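Local coordinates for protein putative transcription regulator (Lactobacillus plantarum WCFS1, PDB 3COL) that probably acts as a TetR-family transcription regulator, binding DNA through an N-terminal helix-turn-helix domain and pairing with a second copy through its helical C-terminal domain, at residues I22-G27 with L107-Q112; A29-T34 with A56-V61; Q16-A21 with T34-R39; Q95-S100 with S161-H166. All coordinates share one frame; numbering follows the deposited sequence.

Contact 1 of 4, residues I22-G27 with L107-Q112; sequences IILAEG and LTIIQQ
Leu-24 lays its CD2 methyl over the flank of Ile-109, 3.7 Å from CG1, and the two side chains pass at a slant. The same methyl also meets Thr-108 CG2 at 3.8 Å, here crossing the threonine nearly at right angles. Thr-108 can offer a methyl because CG2 lies anti to its backbone N; its hydroxyl is turned to the other side of the side chain, where OG1 is probably hydrogen-bonded to His-164 of helix 152-171. One helical turn further on, Gln-112 reaches across toward the end of helix 11-26. This glutamine was modelled in two conformers, and the amide contacts given here hold for one of them. Its chain, extended beyond CG, runs past Ile-23 in the opposite sense, with the amide oxygen OE1 3.6 Å from Ile-23 CG2. The amide nitrogen NE2 lies 2.9 Å from the carbonyl oxygen of Ile-23. NE2 also lies 3.8 Å from CA of Gly-27, the residue of positive phi at which the chain leaves the helix. The axes of 22-26 and 107-112 cross steeply, approaching to 9.8 Å at 71°. In this TetR-type architecture the contact joins the first helix of the DNA-binding domain to helix 106-117 of the larger C-terminal domain, and Ile-109 is packed also by Val-61 and Glu-65 of helix 54-67. The chemistry is thus aliphatic where Leu-24, Ile-109 and Thr-108 meet, which implies close fitting of methyl groups there, with one polar amide set beside the end of helix 11-26.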
# COMPACT_ATOMS: atom_id res chain seq x y z
N ILE A 22 15.32 5.11 -10.32
CA ILE A 22 15.30 6.33 -9.51
C ILE A 22 14.07 6.38 -8.60
O ILE A 22 14.17 6.66 -7.39
CB ILE A 22 15.36 7.61 -10.42
CG1 ILE A 22 16.70 7.70 -11.15
CG2 ILE A 22 15.10 8.88 -9.58
CD1 ILE A 22 16.69 8.70 -12.34
N ILE A 23 12.90 6.10 -9.17
CA ILE A 23 11.68 5.99 -8.37
C ILE A 23 11.86 5.03 -7.19
O ILE A 23 11.49 5.36 -6.06
CB ILE A 23 10.44 5.61 -9.26
CG1 ILE A 23 10.14 6.76 -10.26
CG2 ILE A 23 9.19 5.28 -8.39
CD1 ILE A 23 8.99 6.49 -11.23
N LEU A 24 12.46 3.86 -7.42
CA LEU A 24 12.64 2.89 -6.34
C LEU A 24 13.60 3.41 -5.28
O LEU A 24 13.37 3.20 -4.09
CB LEU A 24 13.09 1.54 -6.89
CG LEU A 24 12.08 0.76 -7.73
CD1 LEU A 24 12.74 -0.48 -8.31
CD2 LEU A 24 10.86 0.36 -6.90
N ALA A 25 14.66 4.10 -5.71
CA ALA A 25 15.69 4.64 -4.80
C ALA A 25 15.29 5.98 -4.13
O ALA A 25 15.56 6.17 -2.94
CB ALA A 25 17.03 4.81 -5.53
N GLU A 26 14.69 6.90 -4.88
CA GLU A 26 14.40 8.23 -4.33
C GLU A 26 12.95 8.68 -4.41
O GLU A 26 12.63 9.82 -4.03
CB GLU A 26 15.29 9.30 -4.96
CG GLU A 26 16.75 8.95 -5.10
CD GLU A 26 17.48 9.98 -5.94
OE1 GLU A 26 18.22 9.59 -6.88
OE2 GLU A 26 17.29 11.19 -5.68
N GLY A 27 12.06 7.80 -4.87
CA GLY A 27 10.69 8.20 -5.15
C GLY A 27 10.57 9.06 -6.41
O GLY A 27 11.58 9.47 -7.00
N LEU A 107 4.29 -3.21 -8.71
CA LEU A 107 3.27 -2.64 -7.86
C LEU A 107 3.86 -1.57 -6.97
O LEU A 107 3.23 -0.56 -6.70
CB LEU A 107 2.58 -3.75 -7.06
CG LEU A 107 1.32 -4.38 -7.67
CD1 LEU A 107 1.61 -4.99 -8.97
CD2 LEU A 107 0.70 -5.45 -6.74
N THR A 108 5.10 -1.78 -6.52
CA THR A 108 5.79 -0.79 -5.70
C THR A 108 5.94 0.52 -6.49
O THR A 108 5.68 1.61 -5.95
CB THR A 108 7.19 -1.29 -5.25
OG1 THR A 108 7.03 -2.45 -4.42
CG2 THR A 108 7.97 -0.19 -4.47
N ILE A 109 6.35 0.41 -7.76
CA ILE A 109 6.58 1.59 -8.60
C ILE A 109 5.27 2.36 -8.79
O ILE A 109 5.25 3.58 -8.61
CB ILE A 109 7.17 1.19 -9.97
CG1 ILE A 109 8.65 0.75 -9.83
CG2 ILE A 109 7.03 2.33 -11.02
CD1 ILE A 109 9.11 -0.15 -10.97
N ILE A 110 4.21 1.64 -9.19
CA ILE A 110 2.85 2.18 -9.39
C ILE A 110 2.39 2.90 -8.12
O ILE A 110 1.94 4.04 -8.18
CB ILE A 110 1.84 1.07 -9.75
CG1 ILE A 110 2.12 0.50 -11.17
CG2 ILE A 110 0.33 1.56 -9.66
CD1 ILE A 110 1.42 -0.82 -11.45
N GLN A 111 2.50 2.21 -6.98
CA GLN A 111 2.03 2.74 -5.72
C GLN A 111 2.74 4.05 -5.40
O GLN A 111 2.11 5.04 -4.96
CB GLN A 111 2.26 1.70 -4.62
CG GLN A 111 2.12 2.27 -3.21
CD GLN A 111 1.74 1.20 -2.22
OE1 GLN A 111 2.59 0.42 -1.76
NE2 GLN A 111 0.45 1.13 -1.89
N GLN A 112 4.06 4.07 -5.61
CA GLN A 112 4.85 5.28 -5.36
C GLN A 112 4.42 6.45 -6.24
O GLN A 112 4.30 7.58 -5.75
CB GLN A 112 6.34 5.02 -5.58
CG GLN A 112 7.10 4.65 -4.32
CD GLN A 112 8.51 4.19 -4.62
OE1 GLN A 112 8.72 3.25 -5.40
NE2 GLN A 112 9.49 4.82 -3.99

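Contact 2 of 4, residues A29-T34 with A56-V61; sequences AGVSTT and ALIDSV
Residues 29-34 run from a short 3-10 turn through an extended link at Val-31 and Ser-32 into helix 33-40, passing beside helix 54-67 with Val-31 and Ile-58 7.6 Å apart at their CA atoms. This is the entry to the helix-turn-helix of the TetR-type DNA-binding domain, packed here against the following helix 54-67. Val-31 points its side chain at that helix. With CG1 anti to its backbone N (chi1 174°), this methyl faces Leu-57 and stands 4.0 Å from CD1. Its branch carbon CB is 4.2 Å from CG1 of Ile-58, so the valine spans two successive residues of the helix. Leu-57 is the more central partner: its CD1 also meets the start of helix 33-40, 4.0 Å from CA of Thr-33. Ile-23 and Val-19 of helix 11-26 close round the same group, the first against Val-31 and the second against Leu-57, while Val-47 of helix 44-48 touches both Thr-33 and Leu-57. Side chains from helices 11-26, 33-40, 44-48 and 54-67 therefore meet here. Ser-32 turns away from the cluster as the N-cap residue, and its OG accepts the backbone N-H of Lys-35. On the inner side of that first turn, Thr-33 crosses Leu-57 at about a right angle, with OG1 3.8 Å from the leucine CD1.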
# COMPACT_ATOMS: atom_id res chain seq x y z
N ALA A 29 9.75 12.12 -6.87
CA ALA A 29 10.38 13.43 -6.70
C ALA A 29 11.88 13.43 -7.08
O ALA A 29 12.42 14.46 -7.47
CB ALA A 29 10.16 13.96 -5.29
N GLY A 30 12.53 12.28 -7.00
CA GLY A 30 13.94 12.17 -7.35
C GLY A 30 14.21 12.16 -8.85
O GLY A 30 15.35 12.33 -9.27
N VAL A 31 13.19 11.95 -9.67
CA VAL A 31 13.38 11.90 -11.13
C VAL A 31 13.73 13.29 -11.73
O VAL A 31 13.07 14.29 -11.41
CB VAL A 31 12.13 11.29 -11.83
CG1 VAL A 31 12.25 11.35 -13.36
CG2 VAL A 31 11.90 9.82 -11.37
N SER A 32 14.77 13.35 -12.57
CA SER A 32 15.07 14.53 -13.37
C SER A 32 15.64 14.06 -14.70
O SER A 32 16.19 12.96 -14.78
CB SER A 32 16.04 15.46 -12.64
OG SER A 32 17.38 14.99 -12.73
N THR A 33 15.49 14.84 -15.74
CA THR A 33 16.09 14.52 -17.04
C THR A 33 17.62 14.35 -16.91
O THR A 33 18.21 13.42 -17.49
CB THR A 33 15.73 15.59 -18.09
OG1 THR A 33 14.29 15.65 -18.20
CG2 THR A 33 16.35 15.26 -19.48
N THR A 34 18.25 15.22 -16.13
CA THR A 34 19.71 15.15 -15.93
C THR A 34 20.13 13.81 -15.31
O THR A 34 21.03 13.14 -15.83
CB THR A 34 20.22 16.30 -15.04
OG1 THR A 34 20.05 17.54 -15.75
CG2 THR A 34 21.66 16.12 -14.72
N ALA A 56 6.60 13.86 -17.98
CA ALA A 56 6.52 12.91 -19.10
C ALA A 56 7.32 11.61 -18.81
O ALA A 56 6.87 10.51 -19.16
CB ALA A 56 6.98 13.57 -20.42
N LEU A 57 8.48 11.73 -18.17
CA LEU A 57 9.29 10.54 -17.80
C LEU A 57 8.52 9.62 -16.82
O LEU A 57 8.44 8.41 -17.02
CB LEU A 57 10.63 10.94 -17.16
CG LEU A 57 11.66 11.64 -18.05
CD1 LEU A 57 12.76 12.31 -17.22
CD2 LEU A 57 12.26 10.65 -19.08
N ILE A 58 7.94 10.22 -15.80
CA ILE A 58 7.16 9.52 -14.76
C ILE A 58 5.88 8.88 -15.38
O ILE A 58 5.56 7.71 -15.11
CB ILE A 58 6.78 10.52 -13.62
CG1 ILE A 58 8.04 10.91 -12.79
CG2 ILE A 58 5.69 9.94 -12.71
CD1 ILE A 58 7.88 12.26 -11.99
N ASP A 59 5.15 9.67 -16.17
CA ASP A 59 3.90 9.21 -16.74
C ASP A 59 4.15 7.99 -17.62
O ASP A 59 3.33 7.10 -17.67
CB ASP A 59 3.22 10.30 -17.58
CG ASP A 59 2.64 11.43 -16.73
OD1 ASP A 59 2.66 11.32 -15.48
OD2 ASP A 59 2.18 12.44 -17.32
N SER A 60 5.29 8.00 -18.34
CA SER A 60 5.67 6.90 -19.24
C SER A 60 5.89 5.59 -18.47
O SER A 60 5.38 4.53 -18.85
CB SER A 60 6.90 7.26 -20.06
OG SER A 60 7.29 6.18 -20.89
N VAL A 61 6.62 5.68 -17.37
CA VAL A 61 6.81 4.52 -16.50
C VAL A 61 5.50 4.08 -15.83
O VAL A 61 5.23 2.87 -15.70
CB VAL A 61 7.94 4.76 -15.46
CG1 VAL A 61 8.00 3.60 -14.46
CG2 VAL A 61 9.29 4.97 -16.20

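Contact 3 of 4, residues Q16-A21 with T34-R39; sequences QDAVAA and TKVAKR
Packing of the first helix of the TetR-type DNA-binding domain against the leading helix of its helix-turn-helix brings 16-21 and 34-39 together, with axes 9.0 Å apart and N-to-C directions at 117°. The small side chain of Ala-18 lets its CA come to 5.8 Å from that of Val-36. The CB of Ala-18 points toward helix 33-40 and meets CB of Arg-39 at 4.0 Å. On the inner side, Val-19 and Val-36 meet through their CG2 methyls, 3.6 Å apart. The CB of Val-19 faces away from helix 33-40, yet CG2, set anti to the carbonyl carbon, still gets there; the rest of this valine packs on Leu-57 and Val-61 of helix 54-67. Toward the outside, Arg-39 runs extended from CG to NE along helix 11-26. Its CD passes 3.9 Å from the carbonyl oxygen of Ala-18, and its guanidinium lays one face over the methyl of Ala-21, with CB 3.6 Å from NH1. The long aliphatic arm thus covers the outer margin of the valine and alanine packing while the charged group remains at the surface. Packing of the first helix across the leading helix of the helix-turn-helix is characteristic of the TetR-type DNA-binding domain.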
# COMPACT_ATOMS: atom_id res chain seq x y z
N GLN A 16 13.19 4.48 -19.66
CA GLN A 16 12.17 4.04 -18.73
C GLN A 16 12.75 3.20 -17.57
O GLN A 16 12.37 3.37 -16.42
CB GLN A 16 11.13 3.23 -19.47
CG GLN A 16 10.31 4.03 -20.47
CD GLN A 16 9.38 3.12 -21.27
OE1 GLN A 16 9.81 2.12 -21.82
NE2 GLN A 16 8.11 3.47 -21.31
N ASP A 17 13.68 2.30 -17.88
CA ASP A 17 14.35 1.51 -16.84
C ASP A 17 15.08 2.42 -15.85
O ASP A 17 15.01 2.20 -14.64
CB ASP A 17 15.33 0.52 -17.44
CG ASP A 17 14.63 -0.65 -18.08
OD1 ASP A 17 13.38 -0.79 -17.93
OD2 ASP A 17 15.34 -1.46 -18.71
N ALA A 18 15.77 3.43 -16.37
CA ALA A 18 16.45 4.43 -15.52
C ALA A 18 15.48 5.21 -14.58
O ALA A 18 15.74 5.35 -13.39
CB ALA A 18 17.22 5.39 -16.38
N VAL A 19 14.37 5.71 -15.13
CA VAL A 19 13.31 6.37 -14.33
C VAL A 19 12.81 5.43 -13.23
O VAL A 19 12.64 5.85 -12.10
CB VAL A 19 12.10 6.84 -15.23
CG1 VAL A 19 10.93 7.41 -14.39
CG2 VAL A 19 12.57 7.87 -16.27
N ALA A 20 12.57 4.16 -13.58
CA ALA A 20 12.00 3.22 -12.64
C ALA A 20 12.95 2.96 -11.47
O ALA A 20 12.51 2.88 -10.31
CB ALA A 20 11.59 1.93 -13.36
N ALA A 21 14.25 2.86 -11.77
CA ALA A 21 15.29 2.72 -10.73
C ALA A 21 15.36 3.90 -9.78
O ALA A 21 15.48 3.73 -8.58
CB ALA A 21 16.69 2.47 -11.38
N THR A 34 18.25 15.22 -16.13
CA THR A 34 19.71 15.15 -15.93
C THR A 34 20.13 13.81 -15.31
O THR A 34 21.03 13.14 -15.83
CB THR A 34 20.22 16.30 -15.04
OG1 THR A 34 20.05 17.54 -15.75
CG2 THR A 34 21.66 16.12 -14.72
N LYS A 35 19.48 13.45 -14.21
CA LYS A 35 19.76 12.20 -13.50
C LYS A 35 19.49 11.00 -14.43
O LYS A 35 20.27 10.02 -14.46
CB LYS A 35 18.89 12.14 -12.25
CG LYS A 35 19.54 11.48 -11.05
CD LYS A 35 18.54 11.36 -9.88
CE LYS A 35 18.59 12.60 -8.98
NZ LYS A 35 17.72 12.40 -7.77
N VAL A 36 18.41 11.05 -15.19
CA VAL A 36 18.06 9.94 -16.09
C VAL A 36 19.14 9.78 -17.15
O VAL A 36 19.62 8.68 -17.41
CB VAL A 36 16.61 10.14 -16.72
CG1 VAL A 36 16.39 9.30 -18.01
CG2 VAL A 36 15.56 9.84 -15.70
N ALA A 37 19.56 10.90 -17.74
CA ALA A 37 20.58 10.91 -18.77
C ALA A 37 21.91 10.34 -18.26
O ALA A 37 22.56 9.60 -18.98
CB ALA A 37 20.76 12.32 -19.34
N LYS A 38 22.30 10.72 -17.04
CA LYS A 38 23.53 10.22 -16.42
C LYS A 38 23.49 8.69 -16.21
O LYS A 38 24.44 7.99 -16.51
CB LYS A 38 23.82 10.96 -15.10
N ARG A 39 22.35 8.19 -15.75
CA ARG A 39 22.15 6.75 -15.60
C ARG A 39 22.24 5.95 -16.92
O ARG A 39 22.86 4.88 -16.96
CB ARG A 39 20.81 6.47 -14.93
CG ARG A 39 20.89 6.48 -13.42
CD ARG A 39 19.52 6.21 -12.82
NE ARG A 39 19.59 6.07 -11.37
CZ ARG A 39 19.80 4.93 -10.72
NH1 ARG A 39 20.00 3.79 -11.38
NH2 ARG A 39 19.82 4.95 -9.40

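Contact 4 of 4, residues Q95-S100 with S161-H166; sequences QVYDYS and STIHTH
Aliphatic packing centres on Ile-163, which projects from helix 152-171 into the side of helix 85-102. Its CD1 methyl is set against CG1 of Val-96 at 3.7 Å and CB of Tyr-97 at 3.9 Å, with the backbone N of Tyr-97 close by. Because CG2 lies anti to the backbone N of Ile-163, the second methyl is turned along the helix to Ser-100, where it presses on CB at 3.4 Å, a tight carbon pair. The serine OG is hydrogen-bonded to Thr-167 OG1. These helices run nearly parallel, their axes 9.8 Å apart at 26°, within the all-helical C-terminal domain that in TetR-type regulators commonly handles ligand binding and dimerisation; Leu-107 of helix 106-117 adds to the group, and Leu-154 of the second subunit packs on His-166. Aromatic contact is made rim to rim by Tyr-97 and His-166. The ring planes are only 18° apart but neither covers the other, and Tyr-97 CE1 comes within 3.6 Å of His-166 CD2. Polar contact involves a water in the plane of the imidazole, hydrogen-bonded to His-166 NE2 at 3.0 Å. Its approach to Tyr-97 OH is implausibly short at 2.4 Å, so that half of the bridge is doubtful. The other imidazole nitrogen, ND1, is hydrogen-bonded to Tyr-175 OH.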
# COMPACT_ATOMS: atom_id res chain seq x y z
N GLN A 95 -4.57 -13.27 -12.39
CA GLN A 95 -3.64 -12.51 -13.26
C GLN A 95 -2.81 -11.44 -12.50
O GLN A 95 -1.59 -11.38 -12.66
CB GLN A 95 -4.42 -11.87 -14.42
CG GLN A 95 -3.56 -11.11 -15.45
CD GLN A 95 -2.32 -11.89 -15.93
OE1 GLN A 95 -2.35 -13.11 -16.11
NE2 GLN A 95 -1.22 -11.16 -16.14
N VAL A 96 -3.44 -10.62 -11.67
CA VAL A 96 -2.68 -9.61 -10.86
C VAL A 96 -1.61 -10.31 -10.03
O VAL A 96 -0.47 -9.89 -9.97
CB VAL A 96 -3.63 -8.75 -9.96
CG1 VAL A 96 -2.82 -7.72 -9.08
CG2 VAL A 96 -4.68 -8.03 -10.77
N TYR A 97 -2.00 -11.42 -9.41
CA TYR A 97 -1.10 -12.27 -8.61
C TYR A 97 0.09 -12.78 -9.40
O TYR A 97 1.24 -12.56 -9.00
CB TYR A 97 -1.91 -13.42 -8.01
CG TYR A 97 -1.16 -14.42 -7.17
CD1 TYR A 97 -1.02 -14.25 -5.80
CD2 TYR A 97 -0.60 -15.57 -7.77
CE1 TYR A 97 -0.30 -15.21 -5.01
CE2 TYR A 97 0.10 -16.54 -7.01
CZ TYR A 97 0.24 -16.34 -5.64
OH TYR A 97 0.95 -17.28 -4.89
N ASP A 98 -0.17 -13.43 -10.54
CA ASP A 98 0.92 -13.93 -11.40
C ASP A 98 1.79 -12.78 -11.87
O ASP A 98 3.04 -12.88 -11.82
CB ASP A 98 0.39 -14.66 -12.63
CG ASP A 98 -0.31 -15.99 -12.30
OD1 ASP A 98 -0.07 -16.57 -11.22
OD2 ASP A 98 -1.07 -16.45 -13.18
N TYR A 99 1.13 -11.73 -12.36
CA TYR A 99 1.83 -10.52 -12.83
C TYR A 99 2.79 -9.96 -11.79
O TYR A 99 3.94 -9.68 -12.09
CB TYR A 99 0.87 -9.40 -13.28
CG TYR A 99 1.68 -8.16 -13.58
CD1 TYR A 99 2.47 -8.09 -14.74
CD2 TYR A 99 1.73 -7.10 -12.68
CE1 TYR A 99 3.25 -6.99 -14.99
CE2 TYR A 99 2.52 -5.99 -12.93
CZ TYR A 99 3.26 -5.95 -14.09
OH TYR A 99 4.06 -4.85 -14.36
N SER A 100 2.28 -9.77 -10.57
CA SER A 100 3.08 -9.21 -9.52
C SER A 100 4.30 -10.07 -9.14
O SER A 100 5.39 -9.54 -8.96
CB SER A 100 2.21 -8.90 -8.29
OG SER A 100 2.98 -8.24 -7.27
N SER A 161 -3.25 -4.57 -2.36
CA SER A 161 -2.42 -4.48 -1.14
C SER A 161 -1.94 -5.84 -0.65
O SER A 161 -0.77 -5.99 -0.29
CB SER A 161 -3.15 -3.73 -0.03
OG SER A 161 -2.45 -3.86 1.19
N THR A 162 -2.83 -6.83 -0.67
CA THR A 162 -2.51 -8.22 -0.26
C THR A 162 -1.47 -8.85 -1.20
O THR A 162 -0.52 -9.44 -0.72
CB THR A 162 -3.78 -9.12 -0.23
OG1 THR A 162 -4.73 -8.54 0.68
CG2 THR A 162 -3.48 -10.57 0.21
N ILE A 163 -1.67 -8.71 -2.51
CA ILE A 163 -0.70 -9.20 -3.47
C ILE A 163 0.62 -8.45 -3.37
O ILE A 163 1.69 -9.05 -3.46
CB ILE A 163 -1.29 -9.18 -4.91
CG1 ILE A 163 -2.39 -10.25 -5.01
CG2 ILE A 163 -0.18 -9.34 -5.95
CD1 ILE A 163 -3.28 -10.14 -6.29
N HIS A 164 0.56 -7.14 -3.16
CA HIS A 164 1.79 -6.39 -3.06
C HIS A 164 2.63 -6.84 -1.84
O HIS A 164 3.80 -7.08 -1.99
CB HIS A 164 1.52 -4.89 -3.04
CG HIS A 164 2.76 -4.07 -3.13
ND1 HIS A 164 2.86 -2.81 -2.59
CD2 HIS A 164 3.96 -4.34 -3.70
CE1 HIS A 164 4.08 -2.34 -2.81
NE2 HIS A 164 4.76 -3.24 -3.48
N THR A 165 2.00 -6.93 -0.67
CA THR A 165 2.66 -7.38 0.57
C THR A 165 3.28 -8.77 0.40
O THR A 165 4.43 -9.00 0.78
CB THR A 165 1.70 -7.36 1.77
OG1 THR A 165 1.13 -6.05 1.94
CG2 THR A 165 2.42 -7.72 3.07
N HIS A 166 2.52 -9.67 -0.18
CA HIS A 166 2.97 -11.04 -0.43
C HIS A 166 4.22 -11.01 -1.34
O HIS A 166 5.19 -11.71 -1.10
CB HIS A 166 1.79 -11.83 -1.04
CG HIS A 166 2.10 -13.27 -1.35
ND1 HIS A 166 2.63 -14.15 -0.41
CD2 HIS A 166 1.90 -14.01 -2.47
CE1 HIS A 166 2.76 -15.35 -0.96
NE2 HIS A 166 2.33 -15.29 -2.20
O HOH W 1 2.96 -17.85 -3.64

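How the contacts relate
Contacts 2 and 3 lie within the DNA-binding domain, their centres 8 Å apart; both use helix 33-40, one at its start and the other along its length, and both are largely buried and aliphatic. Contact 3 reaches the surface at an arginine. Contact 1, only partly buried, shares helix 11-26 with contact 3 and carries that domain over to helix 106-117; Ile-109 CG2 lies 3.8 Å from Val-61 CG1 of contact 2. Contact 4, whose touching residues are all buried, lies in the C-terminal domain and differs in its aromatic and water-linked part. It does not touch contacts 2 or 3, but joins contact 1 through Leu-107, which packs on Ser-100 and His-164.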